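Local structure of tautomerase (Bordetella trematum, 6VVR) at residues 22-27 against 36-41; 66-71 against 108-113; 74-79 against 100-105. The protein belongs to the tautomerase family of small enzymes and assembles as a trimer, each chain folding as two successive beta-alpha-beta units. All coordinates share one frame; numbering follows the deposited sequence.

Interaction 1 (22-27 against 36-41)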
loop_
_atom_site.group_PDB
_atom_site.type_symbol
_atom_site.label_atom_id
_atom_site.label_comp_id
_atom_site.label_asym_id
_atom_site.label_seq_id
_atom_site.Cartn_x
_atom_site.Cartn_y
_atom_site.Cartn_z
ATOM N N ALA A 22 -10.971 1.900 -17.424
ATOM C CA ALA A 22 -10.135 0.982 -18.193
ATOM C C ALA A 22 -9.447 -0.030 -17.288
ATOM O O ALA A 22 -9.269 -1.188 -17.670
ATOM C CB ALA A 22 -9.099 1.747 -19.015
ATOM N N LEU A 23 -9.035 0.392 -16.090
ATOM C CA LEU A 23 -8.419 -0.553 -15.167
ATOM C C LEU A 23 -9.430 -1.587 -14.703
ATOM O O LEU A 23 -9.133 -2.787 -14.661
ATOM C CB LEU A 23 -7.832 0.193 -13.973
ATOM C CG LEU A 23 -6.624 1.078 -14.278
ATOM C CD1 LEU A 23 -6.239 1.786 -13.006
ATOM C CD2 LEU A 23 -5.456 0.255 -14.799
ATOM N N SER A 24 -10.646 -1.140 -14.374
ATOM C CA SER A 24 -11.667 -2.074 -13.914
ATOM C C SER A 24 -11.982 -3.097 -15.001
ATOM O O SER A 24 -11.963 -4.309 -14.757
ATOM C CB SER A 24 -12.920 -1.307 -13.492
ATOM O OG SER A 24 -13.993 -2.199 -13.211
ATOM N N ASP A 25 -12.232 -2.628 -16.225
ATOM C CA ASP A 25 -12.467 -3.555 -17.334
ATOM C C ASP A 25 -11.271 -4.467 -17.580
ATOM O O ASP A 25 -11.438 -5.636 -17.936
ATOM C CB ASP A 25 -12.797 -2.791 -18.614
ATOM C CG ASP A 25 -13.474 -3.663 -19.644
ATOM O OD1 ASP A 25 -14.440 -4.390 -19.295
ATOM O OD2 ASP A 25 -13.015 -3.666 -20.806
ATOM N N ALA A 26 -10.053 -3.958 -17.393
ATOM C CA ALA A 26 -8.880 -4.800 -17.609
ATOM C C ALA A 26 -8.845 -5.941 -16.609
ATOM O O ALA A 26 -8.426 -7.056 -16.942
ATOM C CB ALA A 26 -7.597 -3.969 -17.524
ATOM N N VAL A 27 -9.298 -5.693 -15.375
ATOM C CA VAL A 27 -9.351 -6.765 -14.384
ATOM C C VAL A 27 -10.375 -7.810 -14.796
ATOM O O VAL A 27 -10.106 -9.015 -14.776
ATOM C CB VAL A 27 -9.670 -6.206 -12.986
ATOM C CG1 VAL A 27 -9.789 -7.358 -11.995
ATOM C CG2 VAL A 27 -8.601 -5.218 -12.542
ATOM N N ALA A 36 -18.356 -7.056 -9.367
ATOM C CA ALA A 36 -18.616 -6.582 -8.013
ATOM C C ALA A 36 -17.400 -6.693 -7.093
ATOM O O ALA A 36 -17.381 -6.048 -6.037
ATOM C CB ALA A 36 -19.795 -7.353 -7.412
ATOM N N SER A 37 -16.391 -7.486 -7.454
ATOM C CA SER A 37 -15.214 -7.621 -6.611
ATOM C C SER A 37 -14.110 -6.639 -6.973
ATOM O O SER A 37 -13.049 -6.669 -6.336
ATOM C CB SER A 37 -14.642 -9.039 -6.693
ATOM O OG SER A 37 -14.097 -9.293 -7.977
ATOM N N VAL A 38 -14.320 -5.784 -7.975
ATOM C CA VAL A 38 -13.259 -4.946 -8.538
ATOM C C VAL A 38 -13.426 -3.521 -8.024
ATOM O O VAL A 38 -14.460 -2.882 -8.260
ATOM C CB VAL A 38 -13.275 -4.965 -10.078
ATOM C CG1 VAL A 38 -12.196 -4.045 -10.634
ATOM C CG2 VAL A 38 -13.112 -6.388 -10.621
ATOM N N ARG A 39 -12.401 -3.009 -7.332
ATOM C CA ARG A 39 -12.372 -1.632 -6.855
ATOM C C ARG A 39 -11.025 -1.020 -7.202
ATOM O O ARG A 39 -10.008 -1.715 -7.231
ATOM C CB ARG A 39 -12.583 -1.543 -5.341
ATOM C CG ARG A 39 -13.717 -2.398 -4.844
ATOM C CD ARG A 39 -14.040 -2.149 -3.379
ATOM N NE ARG A 39 -15.383 -2.651 -3.122
ATOM C CZ ARG A 39 -16.217 -2.149 -2.220
ATOM N NH1 ARG A 39 -15.839 -1.134 -1.459
ATOM N NH2 ARG A 39 -17.439 -2.661 -2.100
ATOM N N ALA A 40 -11.023 0.282 -7.478
ATOM C CA ALA A 40 -9.771 0.982 -7.722
ATOM C C ALA A 40 -9.883 2.400 -7.191
ATOM O O ALA A 40 -10.914 3.056 -7.358
ATOM C CB ALA A 40 -9.398 0.985 -9.211
ATOM N N ILE A 41 -8.824 2.857 -6.526
ATOM C CA ILE A 41 -8.753 4.217 -6.016
ATOM C C ILE A 41 -7.449 4.821 -6.505
ATOM O O ILE A 41 -6.444 4.119 -6.662
ATOM C CB ILE A 41 -8.860 4.270 -4.469
ATOM C CG1 ILE A 41 -7.665 3.592 -3.790
ATOM C CG2 ILE A 41 -10.135 3.578 -4.011
ATOM C CD1 ILE A 41 -7.803 3.540 -2.250
HETATM O O HOH W 1 -14.632 -1.217 -10.584
#
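Val38 meets Ser24 and Val27, one turn apart on helix 13-31, and spreads its two methyls between them. Its alpha carbon lies 6.3 Å from the CA of Ser24, the nearest pairing of the two backbones. Followed outward, the Val38 side chain begins with CB, which has no atom of the Ser24 or Val27 side chains within about 4 Å; the two methyls do the touching. CG1, anti to the backbone N (chi1 178°), reaches the Ser24 position: it comes within 3.6 Å of Ser24 OG and 3.9 Å of Ser24 CA, so one methyl rests on both the hydroxyl and the helix backbone. Val38 CG2 goes the other way and touches Val27 CG1 at 3.7 Å. The two valine side chains run antiparallel past one another, and Val38 CG1 also comes to 4.1 Å from Val27 CB.

The buried Ser24 hydroxyl is met by a water, 2.9 Å from OG; the serine chi1 of 172° swings OG away from its own amide, to the side where that water sits. The same water donates to Val38 O, also at 2.9 Å, and so ties the helix to the chain just before strand 39-45 over the flank of the valine. All three residues are buried, and the bridge gives two polar atoms of this interior a partner.

Around the contact, Val27 also packs on Pro1 and Ala33, while Ser24 touches Ile51 of the second subunit. Leu23, on the same helix, packs on Leu83, Ala86 and Val87 of helix 73-91. Strand 2-8, which opens this beta-alpha-beta unit, bonds to strand 39-45 inside the sheet, and a strand of the second subunit pairs antiparallel with residues 39-41, carrying the sheet across the interface.

Interaction 2 (66-71 against 108-113)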
loop_
_atom_site.group_PDB
_atom_site.type_symbol
_atom_site.label_atom_id
_atom_site.label_comp_id
_atom_site.label_asym_id
_atom_site.label_seq_id
_atom_site.Cartn_x
_atom_site.Cartn_y
_atom_site.Cartn_z
ATOM N N ASP A 66 -4.148 -5.877 -4.673
ATOM C CA ASP A 66 -4.335 -6.886 -3.645
ATOM C C ASP A 66 -5.455 -7.797 -4.121
ATOM O O ASP A 66 -6.582 -7.335 -4.341
ATOM C CB ASP A 66 -4.678 -6.255 -2.294
ATOM C CG ASP A 66 -3.531 -5.444 -1.728
ATOM O OD1 ASP A 66 -2.374 -5.901 -1.790
ATOM O OD2 ASP A 66 -3.779 -4.339 -1.230
ATOM N N LEU A 67 -5.140 -9.068 -4.338
ATOM C CA LEU A 67 -6.122 -9.990 -4.884
ATOM C C LEU A 67 -6.036 -11.341 -4.188
ATOM O O LEU A 67 -4.998 -11.732 -3.652
ATOM C CB LEU A 67 -5.961 -10.168 -6.401
ATOM C CG LEU A 67 -4.895 -11.136 -6.917
ATOM C CD1 LEU A 67 -5.074 -11.371 -8.408
ATOM C CD2 LEU A 67 -3.504 -10.593 -6.613
ATOM N N ILE A 68 -7.167 -12.045 -4.196
ATOM C CA ILE A 68 -7.233 -13.353 -3.571
ATOM C C ILE A 68 -6.256 -14.304 -4.249
ATOM O O ILE A 68 -6.190 -14.390 -5.482
ATOM C CB ILE A 68 -8.671 -13.883 -3.620
ATOM C CG1 ILE A 68 -9.569 -13.002 -2.754
ATOM C CG2 ILE A 68 -8.718 -15.323 -3.128
ATOM C CD1 ILE A 68 -11.059 -13.182 -3.049
ATOM N N ALA A 69 -5.494 -15.028 -3.434
ATOM C CA ALA A 69 -4.521 -15.985 -3.932
ATOM C C ALA A 69 -5.213 -17.098 -4.713
ATOM O O ALA A 69 -6.418 -17.334 -4.581
ATOM C CB ALA A 69 -3.728 -16.590 -2.774
ATOM N N GLY A 70 -4.430 -17.785 -5.538
ATOM C CA GLY A 70 -4.915 -18.929 -6.287
ATOM C C GLY A 70 -4.946 -18.755 -7.791
ATOM O O GLY A 70 -5.204 -19.734 -8.502
ATOM N N ARG A 71 -4.723 -17.553 -8.308
ATOM C CA ARG A 71 -4.706 -17.390 -9.754
ATOM C C ARG A 71 -3.449 -18.040 -10.313
ATOM O O ARG A 71 -2.381 -17.988 -9.699
ATOM C CB ARG A 71 -4.768 -15.908 -10.136
ATOM C CG ARG A 71 -6.185 -15.380 -10.384
ATOM C CD ARG A 71 -6.863 -14.952 -9.088
ATOM N NE ARG A 71 -8.164 -14.320 -9.324
ATOM C CZ ARG A 71 -8.773 -13.517 -8.451
ATOM N NH1 ARG A 71 -8.194 -13.241 -7.292
ATOM N NH2 ARG A 71 -9.953 -12.968 -8.740
ATOM N N THR A 108 -8.258 -16.415 3.755
ATOM C CA THR A 108 -8.450 -16.094 5.170
ATOM C C THR A 108 -8.030 -14.670 5.522
ATOM O O THR A 108 -8.412 -14.172 6.591
ATOM C CB THR A 108 -7.657 -17.061 6.050
ATOM O OG1 THR A 108 -6.267 -16.975 5.709
ATOM C CG2 THR A 108 -8.133 -18.501 5.879
ATOM N N ASP A 109 -7.247 -14.017 4.660
ATOM C CA ASP A 109 -6.673 -12.703 4.931
ATOM C C ASP A 109 -7.365 -11.567 4.187
ATOM O O ASP A 109 -7.014 -10.406 4.406
ATOM C CB ASP A 109 -5.182 -12.687 4.537
ATOM C CG ASP A 109 -4.354 -13.739 5.257
ATOM O OD1 ASP A 109 -4.914 -14.581 5.999
ATOM O OD2 ASP A 109 -3.120 -13.727 5.048
ATOM N N MET A 110 -8.292 -11.866 3.284
ATOM C CA MET A 110 -8.958 -10.859 2.464
ATOM C C MET A 110 -10.366 -10.632 2.991
ATOM O O MET A 110 -11.156 -11.577 3.054
ATOM C CB MET A 110 -9.027 -11.297 1.001
ATOM C CG MET A 110 -9.954 -10.428 0.176
ATOM S SD MET A 110 -9.137 -8.852 -0.152
ATOM C CE MET A 110 -7.987 -9.372 -1.417
ATOM N N GLY A 111 -10.683 -9.387 3.339
ATOM C CA GLY A 111 -12.038 -9.061 3.741
ATOM C C GLY A 111 -12.948 -8.852 2.543
ATOM O O GLY A 111 -12.512 -8.456 1.458
ATOM N N VAL A 112 -14.231 -9.156 2.732
ATOM C CA VAL A 112 -15.240 -8.779 1.749
ATOM C C VAL A 112 -16.321 -7.996 2.486
ATOM O O VAL A 112 -16.067 -7.449 3.564
ATOM C CB VAL A 112 -15.806 -10.000 0.993
ATOM C CG1 VAL A 112 -14.685 -10.740 0.257
ATOM C CG2 VAL A 112 -16.554 -10.945 1.931
ATOM N N ALA A 113 -17.517 -7.904 1.905
ATOM C CA ALA A 113 -18.561 -7.063 2.485
ATOM C C ALA A 113 -18.866 -7.445 3.933
ATOM O O ALA A 113 -18.842 -8.623 4.302
ATOM C CB ALA A 113 -19.838 -7.150 1.645
#
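Where Met110 packs on Ile68, OD1 of the preceding Asp109 takes two partners: Thr108 OG1 donates to Asp109 OD1 at 2.8 Å, from above the carboxylate plane, and Lys76 of the second subunit forms a salt bridge with it. Met110 carries the contact. Its CG lies 3.9 Å from Ile68 CG1, with the two side chains set roughly perpendicular. Bends at chi2 and chi3 then fold the thioether round, and Met110 CE settles against the backbone, 3.8 Å from Asp66 O and 3.9 Å from Leu67 C. In the tautomerase fold this places the loop that follows strand 98-105 against the end of strand 61-68, next to the subunit interface, where Met110 also packs on Val101 of the second subunit. The Asp66 carboxylate leads away from Met110, to Arg103 of its own chain and to Arg103 of the second subunit, with a salt bridge to each. Beyond Ile68 the chain curls back on itself: Arg71 NH1 donates to Ile68 O at 2.9 Å, meeting a lone pair in the carbonyl plane.

Interaction 3 (74-79 against 100-105)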
loop_
_atom_site.group_PDB
_atom_site.type_symbol
_atom_site.label_atom_id
_atom_site.label_comp_id
_atom_site.label_asym_id
_atom_site.label_seq_id
_atom_site.Cartn_x
_atom_site.Cartn_y
_atom_site.Cartn_z
ATOM N N GLU A 74 -0.284 -17.862 -15.333
ATOM C CA GLU A 74 -0.699 -17.340 -16.632
ATOM C C GLU A 74 -1.748 -16.242 -16.486
ATOM O O GLU A 74 -1.682 -15.219 -17.176
ATOM C CB GLU A 74 -1.229 -18.481 -17.506
ATOM C CG GLU A 74 -1.719 -18.044 -18.882
ATOM C CD GLU A 74 -1.523 -19.137 -19.924
ATOM O OE1 GLU A 74 -1.415 -20.315 -19.519
ATOM O OE2 GLU A 74 -1.464 -18.824 -21.135
ATOM N N LEU A 75 -2.722 -16.436 -15.593
ATOM C CA LEU A 75 -3.714 -15.389 -15.358
ATOM C C LEU A 75 -3.070 -14.162 -14.722
ATOM O O LEU A 75 -3.399 -13.025 -15.081
ATOM C CB LEU A 75 -4.846 -15.920 -14.476
ATOM C CG LEU A 75 -5.898 -16.812 -15.142
ATOM C CD1 LEU A 75 -7.052 -17.049 -14.187
ATOM C CD2 LEU A 75 -6.396 -16.178 -16.434
ATOM N N LYS A 76 -2.147 -14.375 -13.779
ATOM C CA LYS A 76 -1.415 -13.255 -13.191
ATOM C C LYS A 76 -0.656 -12.490 -14.264
ATOM O O LYS A 76 -0.619 -11.256 -14.251
ATOM C CB LYS A 76 -0.443 -13.752 -12.127
ATOM C CG LYS A 76 -1.046 -14.088 -10.781
ATOM C CD LYS A 76 -0.064 -15.011 -10.055
ATOM C CE LYS A 76 -0.280 -15.044 -8.569
ATOM N NZ LYS A 76 0.813 -15.823 -7.899
ATOM N N ALA A 77 -0.020 -13.216 -15.194
ATOM C CA ALA A 77 0.693 -12.559 -16.285
ATOM C C ALA A 77 -0.262 -11.764 -17.166
ATOM O O ALA A 77 0.030 -10.620 -17.534
ATOM C CB ALA A 77 1.462 -13.593 -17.111
ATOM N N ALA A 78 -1.409 -12.352 -17.513
ATOM C CA ALA A 78 -2.411 -11.633 -18.293
ATOM C C ALA A 78 -2.863 -10.368 -17.579
ATOM O O ALA A 78 -3.089 -9.331 -18.216
ATOM C CB ALA A 78 -3.608 -12.542 -18.565
ATOM N N LEU A 79 -3.001 -10.437 -16.251
ATOM C CA LEU A 79 -3.485 -9.288 -15.488
ATOM C C LEU A 79 -2.458 -8.157 -15.477
ATOM O O LEU A 79 -2.811 -6.995 -15.692
ATOM C CB LEU A 79 -3.845 -9.725 -14.060
ATOM C CG LEU A 79 -4.300 -8.673 -13.043
ATOM C CD1 LEU A 79 -5.590 -7.974 -13.467
ATOM C CD2 LEU A 79 -4.476 -9.329 -11.671
ATOM N N VAL A 100 3.310 -2.637 -12.336
ATOM C CA VAL A 100 2.170 -3.306 -11.712
ATOM C C VAL A 100 2.711 -4.286 -10.685
ATOM O O VAL A 100 3.627 -5.053 -10.991
ATOM C CB VAL A 100 1.308 -4.066 -12.738
ATOM C CG1 VAL A 100 0.116 -4.738 -12.029
ATOM C CG2 VAL A 100 0.848 -3.157 -13.848
ATOM N N VAL A 101 2.141 -4.274 -9.480
ATOM C CA VAL A 101 2.526 -5.181 -8.403
ATOM C C VAL A 101 1.284 -5.937 -7.953
ATOM O O VAL A 101 0.261 -5.320 -7.640
ATOM C CB VAL A 101 3.136 -4.426 -7.210
ATOM C CG1 VAL A 101 3.516 -5.410 -6.101
ATOM C CG2 VAL A 101 4.316 -3.589 -7.666
ATOM N N LEU A 102 1.373 -7.264 -7.927
ATOM C CA LEU A 102 0.294 -8.107 -7.430
ATOM C C LEU A 102 0.687 -8.626 -6.057
ATOM O O LEU A 102 1.805 -9.125 -5.873
ATOM C CB LEU A 102 0.015 -9.287 -8.365
ATOM C CG LEU A 102 -0.173 -9.009 -9.859
ATOM C CD1 LEU A 102 -0.495 -10.308 -10.590
ATOM C CD2 LEU A 102 -1.263 -7.955 -10.115
ATOM N N ARG A 103 -0.219 -8.501 -5.098
ATOM C CA ARG A 103 -0.029 -9.075 -3.771
ATOM C C ARG A 103 -1.069 -10.172 -3.596
ATOM O O ARG A 103 -2.266 -9.886 -3.495
ATOM C CB ARG A 103 -0.143 -8.006 -2.688
ATOM C CG ARG A 103 0.694 -6.768 -2.990
ATOM C CD ARG A 103 1.082 -6.033 -1.722
ATOM N NE ARG A 103 1.653 -4.726 -2.033
ATOM C CZ ARG A 103 0.933 -3.630 -2.258
ATOM N NH1 ARG A 103 1.550 -2.485 -2.516
ATOM N NH2 ARG A 103 -0.398 -3.676 -2.200
ATOM N N ASP A 104 -0.610 -11.426 -3.607
ATOM C CA ASP A 104 -1.485 -12.576 -3.391
ATOM C C ASP A 104 -1.929 -12.588 -1.935
ATOM O O ASP A 104 -1.093 -12.710 -1.035
ATOM C CB ASP A 104 -0.755 -13.873 -3.731
ATOM C CG ASP A 104 -1.127 -14.431 -5.102
ATOM O OD1 ASP A 104 -1.988 -13.856 -5.793
ATOM O OD2 ASP A 104 -0.550 -15.477 -5.477
ATOM N N ILE A 105 -3.230 -12.477 -1.708
ATOM C CA ILE A 105 -3.814 -12.440 -0.368
ATOM C C ILE A 105 -4.566 -13.752 -0.153
ATOM O O ILE A 105 -5.562 -14.008 -0.847
ATOM C CB ILE A 105 -4.745 -11.234 -0.199
ATOM C CG1 ILE A 105 -4.035 -9.915 -0.573
ATOM C CG2 ILE A 105 -5.305 -11.174 1.229
ATOM C CD1 ILE A 105 -2.791 -9.591 0.278
#
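Helix 74-79 runs against strand 100-105 with 144° between their directions and 10.0 Å between their axes. The backbones come nearest at Lys76 and Leu102, whose CA atoms are 7.9 Å apart. Leu102 is the apolar centre. Its chi1 of -50°, joined to an extended chi2, brings CD1 to Lys76 and CD2 to Leu79. CD1 lies under the root of the lysine, 3.8 Å from Lys76 CB and equally near its CG. Leu102 CD2 takes the next turn of the helix, meeting Leu79 CD2 at 3.8 Å, the two side chains inclined to each other. Leu102 and Leu79 pack helix 73-91 on strand 98-105 within the second beta-alpha-beta unit. Leu79 reaches helix 13-31 as well, touching Ser30 and Ile31.

Past CG the lysine runs extended toward the end of the strand, to Asp104, whose side chain stands roughly perpendicular to it. Lys76 NZ donates to Asp104 OD2 at 2.8 Å in a salt bridge, approaching from above the carboxylate plane, 41° out of it. The last methylene follows closely, with Lys76 CE 3.1 Å from Asp104 OD2. Because NZ also pairs with Asp109 of the third subunit, which packs on Asp104, one ammonium group serves two carboxylates from different chains. Its charge would offset the repulsion expected between them, and the apolar half of the same side chain is spent on Leu102, linking helix packing within the chain to trimer assembly.

How the interactions relate
Interactions 1 and 3 do the same job in the two beta-alpha-beta units: each packs a helix of its unit against the same sheet, interaction 1 through the residue just before strand 39-45. They touch where Val27 CA meets Leu79 CD1 at 4.1 Å. Interaction 2 lies farther from the chain centre and holds a loop, not a helix, to a strand end. It is joined to interaction 3 through neighbouring strands 61-68 and 98-105, and interaction 3 is nested within the loop it closes. All three are largely buried, but their chemistry differs: valines and a bridging water in interaction 1, methionine and isoleucine packing in interaction 2, leucines with a salt bridge in interaction 3. Each also reaches the second subunit.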